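Long-range contacts in PA3566 protein (Pseudomonas aeruginosa, PDB 1X7V), which is of unknown function but belongs to the antibiotic biosynthesis monooxygenase family and may have oxidoreductase activity: residues L7-T12 and M57-R62; T12-P17 and S52-M57; E26-V31 and Y43-D48. All coordinates share one frame; numbering follows the deposited sequence.

How the contacts relate
All three contacts lie in one alpha-beta plait, the fold of the dimeric alpha/beta barrel clan. Contacts 1 and 2 follow one another along the same two central strands, 7-15 and 54-61, with centres about 16 Å apart. They share Thr12 and Met57. Contact 3 packs helix 20-36 on strand 40-47, which is the sheet neighbour of strand 54-61. Its centre is about 12 Å from that of contact 1 and about 10 Å from that of contact 2. Along the chain, contact 3 lies within the loop closed by contact 2, and contact 2 within that closed by contact 1. Sheet pairing and helix packing thus adjoin through strand 54-61 and its neighbour 40-47.

Contact 1 of 3, residues L7-T12 and M57-R62; sequences LTLIAT and MIEQWR
Leu7-Ala11 pairs antiparallel with Met57-Trp61, the short strand axes approaching to 4.6 Å at 162°. Leu7 with Trp61, Leu9 with Glu59 and Ala11 with Met57 are hydrogen-bonded pairs, each closed by two backbone bonds. Thr8 with Gln60 and Ile10 with Ile58 are the non-hydrogen-bonded pairs between them. Glu59 O accepts from Leu9 N at 2.8 Å. It also receives a CA-H...O contact from Thr8 CA at 3.3 Å. The segments belong to the two central strands of the four-stranded antiparallel sheet of an alpha-beta plait. Leu7, Leu9, Ala11, Met57, Glu59 and Trp61 share one face, where Leu67 of helix 64-71 covers Leu7 and Leu9. On this face Glu59 reaches out with CG beside the backbone N (chi1 -50°) and an extended chain. This brings the carboxylate to the edge of the indole. Trp61 NE1 donates to the anti lone pair of Glu59 OE1 at 2.8 Å, in the ring plane and almost straight (175°). This bond satisfies the indole N-H and helps fix the rotation of both buried groups. Leu9 crosses the Glu59 chain, its CD2 4.1 Å from Glu59 OE1. Ala11 CB meets Met57 CB at 4.2 Å; beyond it the selenomethionine chain bends away to Tyr43. On the other face Thr8 and Gln60 lie side by side, OG1 of Thr8 3.6 Å from CG of Gln60, while Gln60 NE2 bonds to Gln42 OE1.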
# COMPACT_ATOMS: atom_id res chain seq x y z
N LEU A 7 13.40 -5.28 1.27
CA LEU A 7 12.37 -5.17 2.29
C LEU A 7 11.00 -5.46 1.68
O LEU A 7 10.58 -4.77 0.74
CB LEU A 7 12.30 -3.74 2.81
CG LEU A 7 11.20 -3.41 3.84
CD1 LEU A 7 11.30 -4.27 5.09
CD2 LEU A 7 11.40 -1.92 4.20
N THR A 8 10.32 -6.47 2.18
CA THR A 8 8.94 -6.71 1.77
C THR A 8 8.03 -6.02 2.80
O THR A 8 8.31 -6.03 4.01
CB THR A 8 8.63 -8.24 1.64
OG1 THR A 8 9.43 -8.83 0.58
CG2 THR A 8 7.12 -8.51 1.36
N LEU A 9 6.98 -5.38 2.31
CA LEU A 9 5.96 -4.74 3.16
C LEU A 9 4.64 -5.30 2.73
O LEU A 9 4.40 -5.41 1.55
CB LEU A 9 5.99 -3.22 3.00
CG LEU A 9 6.47 -2.33 4.09
CD1 LEU A 9 7.98 -2.42 4.18
CD2 LEU A 9 6.09 -0.85 3.88
N ILE A 10 3.80 -5.69 3.68
CA ILE A 10 2.42 -6.05 3.37
C ILE A 10 1.56 -5.10 4.21
O ILE A 10 1.68 -5.07 5.44
CB ILE A 10 2.10 -7.52 3.73
CG1 ILE A 10 3.02 -8.50 3.00
CG2 ILE A 10 0.61 -7.83 3.46
CD1 ILE A 10 3.01 -9.87 3.68
N ALA A 11 0.73 -4.33 3.53
CA ALA A 11 -0.16 -3.37 4.17
C ALA A 11 -1.54 -3.99 4.04
O ALA A 11 -1.94 -4.28 2.94
CB ALA A 11 -0.10 -2.02 3.46
N THR A 12 -2.19 -4.27 5.16
CA THR A 12 -3.57 -4.77 5.17
C THR A 12 -4.45 -3.59 5.57
O THR A 12 -4.33 -3.04 6.68
CB THR A 12 -3.74 -5.94 6.11
OG1 THR A 12 -2.83 -7.01 5.81
CG2 THR A 12 -5.13 -6.49 5.98
N MSE A 57 -1.75 -4.46 0.11
CA MSE A 57 -0.71 -4.02 -0.82
C MSE A 57 0.52 -4.85 -0.49
O MSE A 57 0.95 -4.86 0.67
CB MSE A 57 -0.40 -2.51 -0.66
CG MSE A 57 0.31 -1.89 -1.80
SE MSE A 57 -0.98 -1.65 -3.29
CE MSE A 57 -1.98 0.05 -2.59
N ILE A 58 1.07 -5.55 -1.47
CA ILE A 58 2.32 -6.30 -1.33
C ILE A 58 3.36 -5.49 -2.06
O ILE A 58 3.26 -5.23 -3.27
CB ILE A 58 2.25 -7.76 -1.86
CG1 ILE A 58 1.09 -8.56 -1.19
CG2 ILE A 58 3.62 -8.46 -1.65
CD1 ILE A 58 0.90 -9.92 -1.76
N GLU A 59 4.38 -5.09 -1.33
CA GLU A 59 5.40 -4.17 -1.81
C GLU A 59 6.80 -4.76 -1.54
O GLU A 59 6.98 -5.41 -0.51
CB GLU A 59 5.29 -2.82 -1.09
CG GLU A 59 3.92 -2.19 -1.05
CD GLU A 59 3.87 -0.92 -0.25
OE1 GLU A 59 4.94 -0.30 -0.02
OE2 GLU A 59 2.74 -0.51 0.14
N GLN A 60 7.74 -4.52 -2.43
CA GLN A 60 9.16 -4.80 -2.18
C GLN A 60 9.95 -3.54 -2.51
O GLN A 60 9.76 -2.88 -3.56
CB GLN A 60 9.66 -5.98 -3.01
CG GLN A 60 9.06 -7.33 -2.67
CD GLN A 60 9.71 -8.41 -3.46
OE1 GLN A 60 10.91 -8.67 -3.30
NE2 GLN A 60 8.96 -9.01 -4.40
N TRP A 61 10.90 -3.21 -1.65
CA TRP A 61 11.66 -1.99 -1.80
C TRP A 61 13.12 -2.38 -1.67
O TRP A 61 13.46 -3.21 -0.83
CB TRP A 61 11.26 -0.99 -0.71
CG TRP A 61 9.90 -0.43 -0.89
CD1 TRP A 61 8.76 -0.79 -0.23
CD2 TRP A 61 9.53 0.57 -1.82
NE1 TRP A 61 7.68 -0.08 -0.73
CE2 TRP A 61 8.13 0.76 -1.72
CE3 TRP A 61 10.25 1.32 -2.76
CZ2 TRP A 61 7.46 1.72 -2.47
CZ3 TRP A 61 9.55 2.24 -3.55
CH2 TRP A 61 8.19 2.43 -3.38
N ARG A 62 13.98 -1.80 -2.48
CA ARG A 62 15.41 -2.15 -2.44
C ARG A 62 16.00 -1.95 -1.04
O ARG A 62 16.80 -2.74 -0.58
CB ARG A 62 16.16 -1.31 -3.49
CG ARG A 62 17.24 -2.03 -4.23
CD ARG A 62 17.95 -1.10 -5.24
NE ARG A 62 17.52 -1.05 -6.64
CZ ARG A 62 17.65 -2.05 -7.53
NH1 ARG A 62 18.07 -3.25 -7.13
NH2 ARG A 62 17.34 -1.86 -8.82

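Contact 2 of 3, residues T12-P17 and S52-M57; sequences TITAAP and SHLFYM
Ile13 and Phe55 form the hydrogen-bonded pair at the middle of this contact. The strands run antiparallel, their short axes 4.7 Å apart at closest and at an angle of 153°. Ile13 N donates to Phe55 O at 2.8 Å, and Phe55 N returns a bond to Ile13 O at 2.9 Å. Both bonds are close to straight. Ile13 O also lies at the edge of the Phe55 ring, near its plane. The next bond has no return partner. Ala15 N donates to His53 O at 2.7 Å, but His53 lies just before strand 54-61, and its own N is held by Asp51 OD1. His53 O takes a CA-H...O contact from Thr14 as well. The His53 ring reaches past Ala15 to the chain beyond, with CE1 3.6 Å from Pro17 CA.

Thr12, Thr14, Leu54 and Tyr56 project from one face as two non-hydrogen-bonded pairs. Thr12 lies alongside the Tyr56 ring, with OG1 3.5 Å from Tyr56 CD2. With chi1 at -56°, Thr12 turns its methyl CG2 away from its own N and against Leu54 CD2, 3.6 Å away. The same Leu54 methyl presses close to Thr14, CD2 to OG1 being 3.2 Å. The polar end of Tyr56 is satisfied elsewhere: its OH bonds to Asp48 OD1, and its backbone O accepts from His46 ND1.

Ile13 and Phe55 point to the opposite face, where Leu27 of helix 20-36 covers both side chains and Leu23 packs on Ile13 and Ala15. Strand 87-96 lies on the other side of 12-15 and shares backbone hydrogen bonds with Thr12 and Thr14, while Leu54 bonds to Asp48 just past strand 40-47.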
# COMPACT_ATOMS: atom_id res chain seq x y z
N THR A 12 -2.19 -4.27 5.16
CA THR A 12 -3.57 -4.77 5.17
C THR A 12 -4.45 -3.59 5.57
O THR A 12 -4.33 -3.04 6.68
CB THR A 12 -3.74 -5.94 6.11
OG1 THR A 12 -2.83 -7.01 5.81
CG2 THR A 12 -5.13 -6.49 5.98
N ILE A 13 -5.27 -3.14 4.62
CA ILE A 13 -6.07 -1.96 4.78
C ILE A 13 -7.55 -2.38 4.80
O ILE A 13 -8.01 -3.07 3.90
CB ILE A 13 -5.78 -0.98 3.66
CG1 ILE A 13 -4.28 -0.74 3.60
CG2 ILE A 13 -6.51 0.33 3.93
CD1 ILE A 13 -3.83 0.53 2.91
N THR A 14 -8.27 -1.95 5.83
CA THR A 14 -9.70 -2.32 6.04
C THR A 14 -10.51 -1.05 5.90
O THR A 14 -10.30 -0.08 6.68
CB THR A 14 -9.97 -2.92 7.43
OG1 THR A 14 -9.04 -3.99 7.72
CG2 THR A 14 -11.35 -3.46 7.48
N ALA A 15 -11.43 -1.03 4.94
CA ALA A 15 -12.33 0.11 4.76
C ALA A 15 -13.41 0.13 5.84
O ALA A 15 -13.86 -0.92 6.30
CB ALA A 15 -12.96 0.06 3.40
N ALA A 16 -13.85 1.32 6.22
CA ALA A 16 -14.97 1.48 7.07
C ALA A 16 -16.18 0.81 6.39
O ALA A 16 -16.28 0.88 5.16
CB ALA A 16 -15.29 2.95 7.27
N PRO A 17 -17.06 0.20 7.16
CA PRO A 17 -18.27 -0.42 6.57
C PRO A 17 -19.02 0.46 5.55
O PRO A 17 -19.35 1.64 5.83
CB PRO A 17 -19.15 -0.69 7.78
CG PRO A 17 -18.19 -0.88 8.90
CD PRO A 17 -17.01 0.02 8.62
N SER A 52 -15.11 -7.73 1.14
CA SER A 52 -14.81 -6.69 0.16
C SER A 52 -14.10 -5.46 0.78
O SER A 52 -13.43 -4.72 0.08
CB SER A 52 -16.13 -6.22 -0.47
OG SER A 52 -16.94 -5.65 0.55
N HIS A 53 -14.23 -5.28 2.09
CA HIS A 53 -13.59 -4.18 2.81
C HIS A 53 -12.11 -4.33 3.09
O HIS A 53 -11.50 -3.37 3.57
CB HIS A 53 -14.31 -4.00 4.13
CG HIS A 53 -15.76 -3.67 3.98
ND1 HIS A 53 -16.22 -2.38 3.85
CD2 HIS A 53 -16.84 -4.47 3.87
CE1 HIS A 53 -17.53 -2.40 3.68
NE2 HIS A 53 -17.94 -3.66 3.69
N LEU A 54 -11.54 -5.50 2.76
CA LEU A 54 -10.13 -5.81 3.07
C LEU A 54 -9.31 -5.86 1.80
O LEU A 54 -9.65 -6.55 0.84
CB LEU A 54 -9.99 -7.15 3.74
CG LEU A 54 -10.04 -7.15 5.25
CD1 LEU A 54 -10.22 -8.56 5.73
CD2 LEU A 54 -8.72 -6.52 5.75
N PHE A 55 -8.24 -5.07 1.82
CA PHE A 55 -7.29 -4.92 0.71
C PHE A 55 -5.90 -5.14 1.24
O PHE A 55 -5.65 -4.92 2.43
CB PHE A 55 -7.34 -3.52 0.11
CG PHE A 55 -8.70 -3.13 -0.39
CD1 PHE A 55 -9.65 -2.59 0.45
CD2 PHE A 55 -9.05 -3.40 -1.68
CE1 PHE A 55 -10.92 -2.30 -0.05
CE2 PHE A 55 -10.24 -3.11 -2.13
CZ PHE A 55 -11.19 -2.55 -1.29
N TYR A 56 -5.01 -5.54 0.34
CA TYR A 56 -3.62 -5.87 0.70
C TYR A 56 -2.73 -5.28 -0.33
O TYR A 56 -2.91 -5.55 -1.52
CB TYR A 56 -3.40 -7.40 0.69
CG TYR A 56 -4.35 -8.17 1.55
CD1 TYR A 56 -5.60 -8.58 1.05
CD2 TYR A 56 -4.05 -8.48 2.86
CE1 TYR A 56 -6.51 -9.32 1.83
CE2 TYR A 56 -4.96 -9.21 3.65
CZ TYR A 56 -6.19 -9.61 3.13
OH TYR A 56 -7.10 -10.33 3.90
N MSE A 57 -1.75 -4.46 0.11
CA MSE A 57 -0.71 -4.02 -0.82
C MSE A 57 0.52 -4.85 -0.49
O MSE A 57 0.95 -4.86 0.67
CB MSE A 57 -0.40 -2.51 -0.66
CG MSE A 57 0.31 -1.89 -1.80
SE MSE A 57 -0.98 -1.65 -3.29
CE MSE A 57 -1.98 0.05 -2.59

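Contact 3 of 3, residues E26-V31 and Y43-D48; sequences ELRALV and YDLHQD
Tyr43 O accepts a hydrogen bond from Arg35 NE, in the next turn of the helix, and Val31 CG1 packs against the same oxygen at 3.6 Å. Arg35 also makes a salt bridge from NH2 to Asp44 OD1, so one guanidinium ties the helix to two successive residues of the strand. Helix segment 26-31 runs roughly antiparallel to strand 43-47, at 157°, with the short axes 8.5 Å apart at closest. The rest of the contact is apolar packing.

Leu45 fills the middle. Its CG stands anti to the backbone N (chi1 -179°), which sends both methyls in among the helix side chains. Leu45 CD2 meets Leu27 CB at 3.8 Å, while Leu45 CD1 touches Leu27 CD1 at 4.1 Å. CD2 of Leu45 also reaches the aliphatic part of Arg28, with CG 3.8 Å away. The charged end of Arg28 is engaged by Glu24 OE2 in a salt bridge. Val31 comes in across the base of Leu45, its CG2 3.9 Å from Leu45 CB. Leu45 lies crosswise to Leu27, Arg28 and Val31.

The Tyr43 ring packs against Leu30 and Val31. Its OH lies 3.6 Å from Leu30 CB, and CE2 of Tyr43 is 3.8 Å from Leu30 O. Val31 CA also approaches the Tyr43 ring obliquely.

This is the helix-on-sheet packing of an alpha-beta plait, and Phe79 of helix 74-80 adds to it against Leu27 and Leu30. Methyl and ring contacts set how close helix and strand come, while Arg35, bonded to Tyr43 O and Asp44, probably helps fix how the two are aligned.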
# COMPACT_ATOMS: atom_id res chain seq x y z
N GLU A 26 -9.30 4.84 -4.34
CA GLU A 26 -8.17 5.58 -3.82
C GLU A 26 -6.88 4.77 -3.85
O GLU A 26 -5.82 5.31 -4.22
CB GLU A 26 -8.50 6.08 -2.41
CG GLU A 26 -9.62 7.13 -2.39
CD GLU A 26 -9.33 8.39 -3.26
OE1 GLU A 26 -8.40 9.14 -2.89
OE2 GLU A 26 -10.05 8.65 -4.30
N LEU A 27 -6.95 3.51 -3.43
CA LEU A 27 -5.78 2.58 -3.45
C LEU A 27 -5.28 2.33 -4.87
O LEU A 27 -4.08 2.27 -5.14
CB LEU A 27 -6.13 1.26 -2.75
CG LEU A 27 -6.37 1.30 -1.26
CD1 LEU A 27 -6.91 -0.03 -0.71
CD2 LEU A 27 -5.06 1.74 -0.51
N ARG A 28 -6.19 2.20 -5.83
CA ARG A 28 -5.78 1.90 -7.23
C ARG A 28 -4.86 3.04 -7.78
O ARG A 28 -3.90 2.82 -8.56
CB ARG A 28 -6.99 1.71 -8.11
CG ARG A 28 -7.69 0.34 -8.01
CD ARG A 28 -8.93 0.37 -8.92
NE ARG A 28 -9.63 -0.91 -9.02
CZ ARG A 28 -9.30 -1.92 -9.82
NH1 ARG A 28 -8.26 -1.86 -10.63
NH2 ARG A 28 -10.04 -3.02 -9.82
N ALA A 29 -5.12 4.25 -7.32
CA ALA A 29 -4.42 5.45 -7.78
C ALA A 29 -2.97 5.37 -7.40
O ALA A 29 -2.11 6.03 -8.06
CB ALA A 29 -5.01 6.69 -7.18
N LEU A 30 -2.69 4.63 -6.34
CA LEU A 30 -1.29 4.51 -5.86
C LEU A 30 -0.37 3.67 -6.76
O LEU A 30 0.87 3.80 -6.72
CB LEU A 30 -1.28 3.95 -4.45
CG LEU A 30 -1.82 4.92 -3.40
CD1 LEU A 30 -2.04 4.22 -2.05
CD2 LEU A 30 -0.86 6.02 -3.21
N VAL A 31 -0.96 2.73 -7.50
CA VAL A 31 -0.19 1.64 -8.03
C VAL A 31 0.79 2.03 -9.17
O VAL A 31 1.99 1.73 -9.08
CB VAL A 31 -1.13 0.44 -8.40
CG1 VAL A 31 -0.34 -0.71 -9.02
CG2 VAL A 31 -1.89 -0.03 -7.16
N TYR A 43 4.83 -3.66 -6.35
CA TYR A 43 3.79 -2.84 -5.73
C TYR A 43 2.48 -3.29 -6.33
O TYR A 43 2.10 -2.84 -7.44
CB TYR A 43 4.04 -1.34 -5.90
CG TYR A 43 3.26 -0.46 -4.95
CD1 TYR A 43 3.84 0.07 -3.77
CD2 TYR A 43 1.97 -0.07 -5.25
CE1 TYR A 43 3.14 0.89 -2.94
CE2 TYR A 43 1.25 0.76 -4.43
CZ TYR A 43 1.83 1.24 -3.26
OH TYR A 43 1.09 2.04 -2.47
N ASP A 44 1.83 -4.21 -5.63
CA ASP A 44 0.65 -4.89 -6.12
C ASP A 44 -0.51 -4.76 -5.13
O ASP A 44 -0.34 -4.98 -3.96
CB ASP A 44 0.99 -6.39 -6.37
CG ASP A 44 1.93 -6.61 -7.55
OD1 ASP A 44 1.87 -5.84 -8.57
OD2 ASP A 44 2.71 -7.60 -7.47
N LEU A 45 -1.68 -4.39 -5.65
CA LEU A 45 -2.92 -4.24 -4.91
C LEU A 45 -3.83 -5.46 -5.07
O LEU A 45 -3.96 -6.01 -6.13
CB LEU A 45 -3.70 -3.02 -5.40
CG LEU A 45 -5.02 -2.70 -4.72
CD1 LEU A 45 -4.89 -2.47 -3.24
CD2 LEU A 45 -5.63 -1.45 -5.41
N HIS A 46 -4.46 -5.88 -3.98
CA HIS A 46 -5.30 -7.09 -3.98
C HIS A 46 -6.55 -6.81 -3.12
O HIS A 46 -6.50 -5.99 -2.20
CB HIS A 46 -4.61 -8.29 -3.32
CG HIS A 46 -3.23 -8.56 -3.83
ND1 HIS A 46 -2.16 -7.75 -3.51
CD2 HIS A 46 -2.73 -9.53 -4.65
CE1 HIS A 46 -1.06 -8.22 -4.09
NE2 HIS A 46 -1.38 -9.29 -4.78
N GLN A 47 -7.63 -7.54 -3.38
CA GLN A 47 -8.79 -7.49 -2.51
C GLN A 47 -8.99 -8.90 -1.94
O GLN A 47 -8.81 -9.92 -2.63
CB GLN A 47 -10.00 -7.04 -3.25
CG GLN A 47 -11.18 -6.73 -2.39
CD GLN A 47 -12.32 -6.23 -3.26
OE1 GLN A 47 -12.42 -6.63 -4.43
NE2 GLN A 47 -13.14 -5.30 -2.73
N ASP A 48 -9.31 -8.95 -0.67
CA ASP A 48 -9.70 -10.19 0.01
C ASP A 48 -10.80 -10.98 -0.70
O ASP A 48 -11.74 -10.40 -1.23
CB ASP A 48 -10.22 -9.84 1.38
CG ASP A 48 -10.28 -11.04 2.32
OD1 ASP A 48 -9.23 -11.36 2.93
OD2 ASP A 48 -11.36 -11.65 2.48